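Side-chain contacts in uncharacterized protein Ta1441 (Thermoplasma acidophilum, PDB 3GAA), which is of unknown function but belongs to the PAC2 family, named for proteasome assembly chaperones, and forms multi-chain assemblies in the crystal: residues V69-K74 with I230-E235; E135-F140 with V199-E204; T181-I186 with K208-K213. All coordinates share one frame; numbering follows the deposited sequence.

Contact 1 (V69-K74 with I230-E235)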
loop_
_atom_site.group_PDB
_atom_site.type_symbol
_atom_site.label_atom_id
_atom_site.label_comp_id
_atom_site.label_asym_id
_atom_site.label_seq_id
_atom_site.Cartn_x
_atom_site.Cartn_y
_atom_site.Cartn_z
ATOM N N VAL A 69 -32.392 12.148 -11.636
ATOM C CA VAL A 69 -33.376 12.766 -12.538
ATOM C C VAL A 69 -34.642 11.915 -12.683
ATOM O O VAL A 69 -34.590 10.711 -12.816
ATOM C CB VAL A 69 -32.801 13.191 -13.897
ATOM C CG1 VAL A 69 -31.481 12.553 -14.146
ATOM C CG2 VAL A 69 -33.781 12.890 -14.991
ATOM N N PHE A 70 -35.786 12.568 -12.579
ATOM C CA PHE A 70 -37.070 11.909 -12.647
ATOM C C PHE A 70 -38.022 12.702 -13.540
ATOM O O PHE A 70 -39.228 12.650 -13.345
ATOM C CB PHE A 70 -37.634 11.796 -11.243
ATOM C CG PHE A 70 -38.879 10.970 -11.146
ATOM C CD1 PHE A 70 -38.894 9.657 -11.588
ATOM C CD2 PHE A 70 -40.049 11.502 -10.560
ATOM C CE1 PHE A 70 -40.075 8.873 -11.470
ATOM C CE2 PHE A 70 -41.217 10.739 -10.436
ATOM C CZ PHE A 70 -41.227 9.419 -10.897
ATOM N N VAL A 71 -37.494 13.431 -14.527
ATOM C CA VAL A 71 -38.342 14.246 -15.382
ATOM C C VAL A 71 -39.041 13.286 -16.295
ATOM O O VAL A 71 -38.461 12.272 -16.715
ATOM C CB VAL A 71 -37.570 15.318 -16.182
ATOM C CG1 VAL A 71 -36.790 14.681 -17.342
ATOM C CG2 VAL A 71 -38.541 16.425 -16.664
ATOM N N GLY A 72 -40.302 13.592 -16.574
ATOM C CA GLY A 72 -41.192 12.670 -17.249
ATOM C C GLY A 72 -41.361 11.326 -16.541
ATOM O O GLY A 72 -41.529 10.297 -17.210
ATOM N N GLY A 73 -41.301 11.300 -15.208
ATOM C CA GLY A 73 -41.463 10.051 -14.460
ATOM C C GLY A 73 -40.566 8.874 -14.873
ATOM O O GLY A 73 -40.936 7.711 -14.685
ATOM N N LYS A 74 -39.386 9.161 -15.416
ATOM C CA LYS A 74 -38.432 8.110 -15.714
ATOM C C LYS A 74 -37.289 8.326 -14.738
ATOM O O LYS A 74 -36.531 9.277 -14.867
ATOM C CB LYS A 74 -37.953 8.172 -17.190
ATOM C CG LYS A 74 -39.025 8.769 -18.173
ATOM C CD LYS A 74 -38.561 8.869 -19.687
ATOM C CE LYS A 74 -37.317 9.817 -19.930
ATOM N NZ LYS A 74 -37.608 11.338 -19.941
ATOM N N ILE A 230 -35.687 18.957 -20.423
ATOM C CA ILE A 230 -34.393 19.490 -20.027
ATOM C C ILE A 230 -34.480 20.858 -19.326
ATOM O O ILE A 230 -33.731 21.138 -18.396
ATOM C CB ILE A 230 -33.478 19.657 -21.259
ATOM C CG1 ILE A 230 -32.549 18.466 -21.409
ATOM C CG2 ILE A 230 -32.638 20.932 -21.136
ATOM C CD1 ILE A 230 -33.253 17.118 -21.420
ATOM N N LYS A 231 -35.377 21.708 -19.811
ATOM C CA LYS A 231 -35.591 23.040 -19.266
ATOM C C LYS A 231 -36.078 22.943 -17.833
ATOM O O LYS A 231 -35.620 23.660 -16.985
ATOM C CB LYS A 231 -36.643 23.754 -20.110
ATOM C CG LYS A 231 -36.398 25.205 -20.394
ATOM C CD LYS A 231 -37.240 26.127 -19.509
ATOM C CE LYS A 231 -37.553 27.500 -20.164
ATOM N NZ LYS A 231 -38.862 27.518 -20.932
ATOM N N LYS A 232 -37.005 22.034 -17.570
ATOM C CA LYS A 232 -37.494 21.807 -16.216
ATOM C C LYS A 232 -36.356 21.480 -15.253
ATOM O O LYS A 232 -36.352 21.828 -14.070
ATOM C CB LYS A 232 -38.461 20.634 -16.188
ATOM C CG LYS A 232 -39.859 20.903 -16.686
ATOM C CD LYS A 232 -40.826 19.934 -15.976
ATOM C CE LYS A 232 -42.037 19.554 -16.812
ATOM N NZ LYS A 232 -42.856 20.757 -17.144
ATOM N N ILE A 233 -35.378 20.782 -15.749
ATOM C CA ILE A 233 -34.334 20.367 -14.883
ATOM C C ILE A 233 -33.194 21.394 -14.744
ATOM O O ILE A 233 -32.602 21.529 -13.667
ATOM C CB ILE A 233 -33.755 19.024 -15.368
ATOM C CG1 ILE A 233 -34.812 17.921 -15.268
ATOM C CG2 ILE A 233 -32.517 18.656 -14.566
ATOM C CD1 ILE A 233 -34.419 16.637 -15.963
ATOM N N GLU A 234 -32.876 22.081 -15.843
ATOM C CA GLU A 234 -31.985 23.221 -15.791
ATOM C C GLU A 234 -32.530 24.045 -14.611
ATOM O O GLU A 234 -31.809 24.352 -13.681
ATOM C CB GLU A 234 -31.947 24.011 -17.161
ATOM C CG GLU A 234 -31.089 23.321 -18.386
ATOM C CD GLU A 234 -31.216 23.963 -19.891
ATOM O OE1 GLU A 234 -32.354 24.260 -20.417
ATOM O OE2 GLU A 234 -30.126 24.101 -20.569
ATOM N N GLU A 235 -33.830 24.295 -14.611
ATOM C CA GLU A 235 -34.462 25.213 -13.680
ATOM C C GLU A 235 -34.570 24.769 -12.260
ATOM O O GLU A 235 -34.385 25.574 -11.360
ATOM C CB GLU A 235 -35.851 25.600 -14.160
ATOM C CG GLU A 235 -35.726 26.478 -15.374
ATOM C CD GLU A 235 -37.043 26.836 -16.012
ATOM O OE1 GLU A 235 -38.013 25.999 -15.983
ATOM O OE2 GLU A 235 -37.088 27.966 -16.575
#
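Ile233 reaches out from helix 219-243, in a part of the chain predicted to form a coiled coil, and sets its terminal methyl, CD1, against Val71 in the loop between strands 68-69 and 79-83. The isopropyl group of Val71 receives it at the base and along one branch: CB and CG1 each lie 3.4 Å from Ile233 CD1, while CG2 is farther from the same methyl, at 4.2 Å. One carbon further back, Ile233 CG1 comes within 3.9 Å of Val71 CB, and the two side chains meet at a slant. Val69 closes in from another direction. Its CG2 is 3.9 Å from Ile233 CD1, the two side chains lying roughly perpendicular, so a single methyl is shared by two valines.

What brings CD1 there is the extended end of the isoleucine: CG1 leaves beside the backbone N (chi1 -65°), and chi2 of 169° carries CD1 straight on to the loop. The other methyl of Val71 meets the preceding helix residue, its CG2 lying 4.2 Å from Lys232 CB; the rest of the lysine chain runs off from the loop.

Behind the valines the chain turns back on itself. Gly72 and Gly73 both have positive phi, and Gly73 CA rests 3.5 Å above one face of the Phe70 ring, toward its rim.

Farther out, Ala162 of a second subunit packs on Val71, Lys232 and Ile233 alike, and Val69 pairs in an antiparallel ladder with a strand of that chain.

Everything that crosses between the two segments is aliphatic, with no polar pairing to dictate an exact orientation. The association therefore rests on shape and burial, and the second subunit supplies part of that burial.

Contact 2 (E135-F140 with V199-E204)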
loop_
_atom_site.group_PDB
_atom_site.type_symbol
_atom_site.label_atom_id
_atom_site.label_comp_id
_atom_site.label_asym_id
_atom_site.label_seq_id
_atom_site.Cartn_x
_atom_site.Cartn_y
_atom_site.Cartn_z
ATOM N N GLU A 135 -31.954 31.402 -40.732
ATOM C CA GLU A 135 -32.100 29.963 -41.141
ATOM C C GLU A 135 -30.890 29.301 -41.822
ATOM O O GLU A 135 -30.801 28.059 -41.894
ATOM C CB GLU A 135 -33.338 29.762 -42.036
ATOM C CG GLU A 135 -33.853 28.289 -42.133
ATOM C CD GLU A 135 -34.797 28.080 -43.332
ATOM O OE1 GLU A 135 -35.309 29.088 -43.897
ATOM O OE2 GLU A 135 -35.023 26.905 -43.711
ATOM N N GLU A 136 -29.997 30.134 -42.358
ATOM C CA GLU A 136 -28.625 29.722 -42.670
ATOM C C GLU A 136 -27.877 29.524 -41.339
ATOM O O GLU A 136 -27.354 30.498 -40.777
ATOM C CB GLU A 136 -27.918 30.790 -43.560
ATOM C CG GLU A 136 -28.607 31.169 -44.936
ATOM C CD GLU A 136 -29.778 30.224 -45.383
ATOM O OE1 GLU A 136 -30.730 30.723 -46.066
ATOM O OE2 GLU A 136 -29.764 29.000 -45.052
ATOM N N ARG A 137 -27.880 28.294 -40.811
ATOM C CA ARG A 137 -27.191 28.014 -39.564
ATOM C C ARG A 137 -25.958 27.163 -39.817
ATOM O O ARG A 137 -26.069 26.033 -40.267
ATOM C CB ARG A 137 -28.098 27.327 -38.577
ATOM C CG ARG A 137 -27.332 26.513 -37.521
ATOM C CD ARG A 137 -28.075 26.376 -36.235
ATOM N NE ARG A 137 -29.516 26.296 -36.441
ATOM C CZ ARG A 137 -30.406 26.416 -35.461
ATOM N NH1 ARG A 137 -30.008 26.605 -34.198
ATOM N NH2 ARG A 137 -31.699 26.319 -35.736
ATOM N N PRO A 138 -24.772 27.696 -39.485
ATOM C CA PRO A 138 -23.499 26.999 -39.688
ATOM C C PRO A 138 -23.096 25.965 -38.592
ATOM O O PRO A 138 -23.544 26.013 -37.438
ATOM C CB PRO A 138 -22.507 28.159 -39.700
ATOM C CG PRO A 138 -23.103 29.158 -38.741
ATOM C CD PRO A 138 -24.574 29.016 -38.848
ATOM N N VAL A 139 -22.252 25.020 -38.962
ATOM C CA VAL A 139 -21.614 24.193 -37.958
ATOM C C VAL A 139 -20.134 24.534 -37.877
ATOM O O VAL A 139 -19.481 24.695 -38.876
ATOM C CB VAL A 139 -21.823 22.670 -38.182
ATOM C CG1 VAL A 139 -21.121 21.878 -37.087
ATOM C CG2 VAL A 139 -23.250 22.343 -38.115
ATOM N N PHE A 140 -19.620 24.611 -36.661
ATOM C CA PHE A 140 -18.194 24.766 -36.484
ATOM C C PHE A 140 -17.637 23.546 -35.901
ATOM O O PHE A 140 -18.370 22.722 -35.368
ATOM C CB PHE A 140 -17.862 25.957 -35.615
ATOM C CG PHE A 140 -18.442 27.190 -36.118
ATOM C CD1 PHE A 140 -17.808 27.894 -37.139
ATOM C CD2 PHE A 140 -19.675 27.593 -35.685
ATOM C CE1 PHE A 140 -18.397 29.076 -37.685
ATOM C CE2 PHE A 140 -20.267 28.773 -36.193
ATOM C CZ PHE A 140 -19.630 29.519 -37.194
ATOM N N VAL A 199 -29.889 20.961 -32.787
ATOM C CA VAL A 199 -29.672 19.568 -32.759
ATOM C C VAL A 199 -29.590 18.953 -34.172
ATOM O O VAL A 199 -28.727 18.185 -34.439
ATOM C CB VAL A 199 -30.738 18.888 -31.896
ATOM C CG1 VAL A 199 -30.589 17.325 -31.977
ATOM C CG2 VAL A 199 -30.564 19.371 -30.468
ATOM N N LEU A 200 -30.482 19.321 -35.075
ATOM C CA LEU A 200 -30.449 18.783 -36.419
ATOM C C LEU A 200 -29.112 19.012 -37.107
ATOM O O LEU A 200 -28.563 18.085 -37.641
ATOM C CB LEU A 200 -31.582 19.341 -37.245
ATOM C CG LEU A 200 -31.495 18.984 -38.732
ATOM C CD1 LEU A 200 -31.478 17.437 -38.981
ATOM C CD2 LEU A 200 -32.646 19.668 -39.420
ATOM N N SER A 201 -28.546 20.204 -37.032
ATOM C CA SER A 201 -27.248 20.463 -37.663
ATOM C C SER A 201 -26.094 19.621 -37.157
ATOM O O SER A 201 -25.191 19.216 -37.964
ATOM C CB SER A 201 -26.838 21.863 -37.395
ATOM O OG SER A 201 -27.829 22.718 -37.870
ATOM N N ILE A 202 -26.086 19.427 -35.828
ATOM C CA ILE A 202 -25.064 18.644 -35.175
ATOM C C ILE A 202 -25.197 17.217 -35.662
ATOM O O ILE A 202 -24.184 16.587 -35.963
ATOM C CB ILE A 202 -25.171 18.697 -33.607
ATOM C CG1 ILE A 202 -24.000 19.452 -32.926
ATOM C CG2 ILE A 202 -25.088 17.286 -33.004
ATOM C CD1 ILE A 202 -23.835 20.898 -33.243
ATOM N N ILE A 203 -26.437 16.709 -35.765
ATOM C CA ILE A 203 -26.669 15.333 -36.249
ATOM C C ILE A 203 -26.228 15.179 -37.717
ATOM O O ILE A 203 -25.789 14.119 -38.161
ATOM C CB ILE A 203 -28.166 14.827 -36.091
ATOM C CG1 ILE A 203 -28.555 14.590 -34.633
ATOM C CG2 ILE A 203 -28.332 13.518 -36.760
ATOM C CD1 ILE A 203 -27.490 13.959 -33.862
ATOM N N GLU A 204 -26.358 16.235 -38.482
ATOM C CA GLU A 204 -25.958 16.149 -39.854
ATOM C C GLU A 204 -24.455 16.200 -39.950
ATOM O O GLU A 204 -23.874 15.532 -40.803
ATOM C CB GLU A 204 -26.538 17.312 -40.616
ATOM C CG GLU A 204 -28.011 17.206 -40.869
ATOM C CD GLU A 204 -28.515 18.163 -41.983
ATOM O OE1 GLU A 204 -27.678 18.792 -42.715
ATOM O OE2 GLU A 204 -29.772 18.255 -42.135
#
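Ser201 is the residue through which the helix meets the loop, touching both Arg137 and Val139. Along the helix, Val199 comes first; it points away from the loop and packs on Leu42 of helix 39-51.

Two residues on, Ser201 points at the loop. Its CB lies 3.7 Å from Val139 CG2, and its carbonyl O is equally near that methyl, so the valine branch rests against both side chain and main chain of one residue. The hydroxyl is used differently. With OG beside the backbone N (chi1 -57°), it bonds to the carbonyl O of Gly197, one turn earlier, and its approach to Arg137 is only a packing contact: Ser201 OG is 3.8 Å from Arg137 CG, with CD of the same arginine slightly farther. The arginine passes the serine with its methylenes, bends at chi3 (34°), and takes its guanidinium on to a salt bridge between NH1 and Asp195 OD2; NH1 also bonds to Pro188 O. Ser201 OG lies oblique to the guanidinium plane.

Ile202 follows, its side chain stopping short of the loop and packing on Thr187. Next along, Ile203 packs on Tyr46 and Ile47 of helix 39-51.

Helix 196-210 meets three elements here: helix 39-51 through Val199, Ile202 and Ile203, the loop before strand 140-142 through Ser201, and strand 181-190 through Thr187, which touches Ser201 and Ile202. Arg137 of the loop also packs on Thr187.

Contact 3 (T181-I186 with K208-K213)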
loop_
_atom_site.group_PDB
_atom_site.type_symbol
_atom_site.label_atom_id
_atom_site.label_comp_id
_atom_site.label_asym_id
_atom_site.label_seq_id
_atom_site.Cartn_x
_atom_site.Cartn_y
_atom_site.Cartn_z
ATOM N N THR A 181 -8.278 10.338 -31.663
ATOM C CA THR A 181 -8.777 11.483 -32.423
ATOM C C THR A 181 -9.949 12.021 -31.684
ATOM O O THR A 181 -10.865 11.259 -31.423
ATOM C CB THR A 181 -9.286 11.095 -33.825
ATOM O OG1 THR A 181 -8.206 10.524 -34.550
ATOM C CG2 THR A 181 -9.810 12.338 -34.563
ATOM N N GLY A 182 -9.903 13.305 -31.334
ATOM C CA GLY A 182 -10.991 13.982 -30.641
ATOM C C GLY A 182 -11.384 15.239 -31.417
ATOM O O GLY A 182 -10.498 15.994 -31.798
ATOM N N LEU A 183 -12.665 15.420 -31.746
ATOM C CA LEU A 183 -13.112 16.703 -32.223
ATOM C C LEU A 183 -14.331 17.091 -31.533
ATOM O O LEU A 183 -14.880 16.318 -30.795
ATOM C CB LEU A 183 -13.317 16.798 -33.729
ATOM C CG LEU A 183 -14.154 15.807 -34.472
ATOM C CD1 LEU A 183 -13.366 14.478 -34.532
ATOM C CD2 LEU A 183 -15.471 15.702 -33.782
ATOM N N SER A 184 -14.708 18.335 -31.740
ATOM C CA SER A 184 -15.944 18.853 -31.253
ATOM C C SER A 184 -16.725 19.544 -32.398
ATOM O O SER A 184 -16.117 20.142 -33.261
ATOM C CB SER A 184 -15.663 19.811 -30.109
ATOM O OG SER A 184 -16.778 20.669 -29.980
ATOM N N PHE A 185 -18.054 19.414 -32.430
ATOM C CA PHE A 185 -18.863 20.252 -33.302
ATOM C C PHE A 185 -19.663 21.232 -32.424
ATOM O O PHE A 185 -20.196 20.855 -31.363
ATOM C CB PHE A 185 -19.823 19.398 -34.118
ATOM C CG PHE A 185 -19.161 18.498 -35.132
ATOM C CD1 PHE A 185 -18.366 19.014 -36.130
ATOM C CD2 PHE A 185 -19.383 17.166 -35.118
ATOM C CE1 PHE A 185 -17.801 18.236 -37.053
ATOM C CE2 PHE A 185 -18.792 16.351 -36.067
ATOM C CZ PHE A 185 -17.997 16.894 -37.017
ATOM N N ILE A 186 -19.709 22.491 -32.851
ATOM C CA ILE A 186 -20.496 23.506 -32.187
ATOM C C ILE A 186 -21.461 24.189 -33.161
ATOM O O ILE A 186 -21.159 24.470 -34.338
ATOM C CB ILE A 186 -19.636 24.583 -31.519
ATOM C CG1 ILE A 186 -18.527 23.954 -30.654
ATOM C CG2 ILE A 186 -20.510 25.420 -30.632
ATOM C CD1 ILE A 186 -17.176 23.746 -31.394
ATOM N N LYS A 208 -22.175 13.372 -41.780
ATOM C CA LYS A 208 -21.165 13.713 -42.747
ATOM C C LYS A 208 -19.770 13.273 -42.305
ATOM O O LYS A 208 -18.969 12.893 -43.118
ATOM C CB LYS A 208 -21.131 15.213 -42.950
ATOM C CG LYS A 208 -20.286 15.669 -44.128
ATOM C CD LYS A 208 -21.062 15.558 -45.429
ATOM C CE LYS A 208 -20.262 15.902 -46.703
ATOM N NZ LYS A 208 -21.235 15.932 -47.917
ATOM N N ALA A 209 -19.442 13.339 -41.031
ATOM C CA ALA A 209 -18.093 13.018 -40.657
ATOM C C ALA A 209 -17.864 11.521 -40.562
ATOM O O ALA A 209 -16.774 11.077 -40.924
ATOM C CB ALA A 209 -17.698 13.704 -39.371
ATOM N N TYR A 210 -18.860 10.755 -40.090
ATOM C CA TYR A 210 -18.662 9.370 -39.621
ATOM C C TYR A 210 -19.612 8.385 -40.226
ATOM O O TYR A 210 -19.578 7.200 -39.918
ATOM C CB TYR A 210 -18.780 9.303 -38.098
ATOM C CG TYR A 210 -17.630 10.033 -37.486
ATOM C CD1 TYR A 210 -16.370 9.451 -37.466
ATOM C CD2 TYR A 210 -17.749 11.346 -37.048
ATOM C CE1 TYR A 210 -15.253 10.115 -36.986
ATOM C CE2 TYR A 210 -16.608 12.044 -36.547
ATOM C CZ TYR A 210 -15.367 11.399 -36.526
ATOM O OH TYR A 210 -14.225 12.023 -36.073
ATOM N N ASN A 211 -20.487 8.868 -41.084
ATOM C CA ASN A 211 -21.354 7.993 -41.782
ATOM C C ASN A 211 -22.070 7.012 -40.867
ATOM O O ASN A 211 -22.447 5.929 -41.252
ATOM C CB ASN A 211 -20.551 7.280 -42.841
ATOM C CG ASN A 211 -21.439 6.579 -43.834
ATOM O OD1 ASN A 211 -21.264 5.368 -44.092
ATOM N ND2 ASN A 211 -22.458 7.304 -44.357
ATOM N N LEU A 212 -22.275 7.405 -39.623
ATOM C CA LEU A 212 -23.319 6.792 -38.820
ATOM C C LEU A 212 -24.440 7.145 -39.720
ATOM O O LEU A 212 -24.235 8.040 -40.560
ATOM C CB LEU A 212 -23.449 7.501 -37.495
ATOM C CG LEU A 212 -22.118 7.705 -36.761
ATOM C CD1 LEU A 212 -22.376 7.920 -35.266
ATOM C CD2 LEU A 212 -21.186 6.525 -37.012
ATOM N N LYS A 213 -25.599 6.516 -39.657
ATOM C CA LYS A 213 -26.666 7.073 -40.505
ATOM C C LYS A 213 -27.863 7.348 -39.667
ATOM O O LYS A 213 -28.859 6.688 -39.754
ATOM C CB LYS A 213 -26.939 6.156 -41.663
ATOM C CG LYS A 213 -25.921 6.316 -42.814
ATOM C CD LYS A 213 -25.378 4.947 -43.306
ATOM C CE LYS A 213 -26.390 4.085 -43.998
ATOM N NZ LYS A 213 -25.686 3.203 -45.012
#
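Tyr210, the last residue of its helix, stretches its ring toward Leu183 on the strand, the two side chains approaching from opposite directions. From CB, CG lies beside the backbone N (chi1 -67°), which aims the ring at the sheet, where it also packs on Val123. At the far end of the ring, CZ lies 4.2 Å from Leu183 CD1, a methyl that sits at the ring edge, near its plane. The tip, OH, is modelled 4.1 Å from Leu183 CG and closer still to CD1, a spacing too short to interpret at this resolution. The hydroxyl has its polar partners elsewhere, hydrogen-bonding to Glu121 OE1 and Lys147 NZ.

One residue earlier on the helix, Ala209 CB meets the rim of Phe185, 4.0 Å from CZ and close to the ring plane. Leu183 CD2, two residues back on the strand, lies 4.1 Å above one face of that ring, toward its rim.

The end of helix 196-210 thereby lies over strand 181-190 and its parallel neighbour 121-130, with Phe151 of helix 145-153 meeting the Phe185 ring from the same chain.

Overall arrangement
Contacts 2 and 3 are neighbours, their centres about 12 Å apart. Both use helix 196-210, and they are joined through the sheet, where Phe140 N probably bonds to Ile186 O as strand 140-142 pairs antiparallel with strand 181-190. Along the chain their segments alternate, and both are nested inside the long loop closed by contact 1. That contact lies apart, its centre about 25 Å from that of contact 2 and 28 Å from that of contact 3. Contact 3 sets helix 196-210 on strand 181-190, and contact 2 sets it against the loop leading into strand 140-142; contact 1 lies on the next helix, 219-243, at an interface with another subunit, across the chain's centre from contact 3.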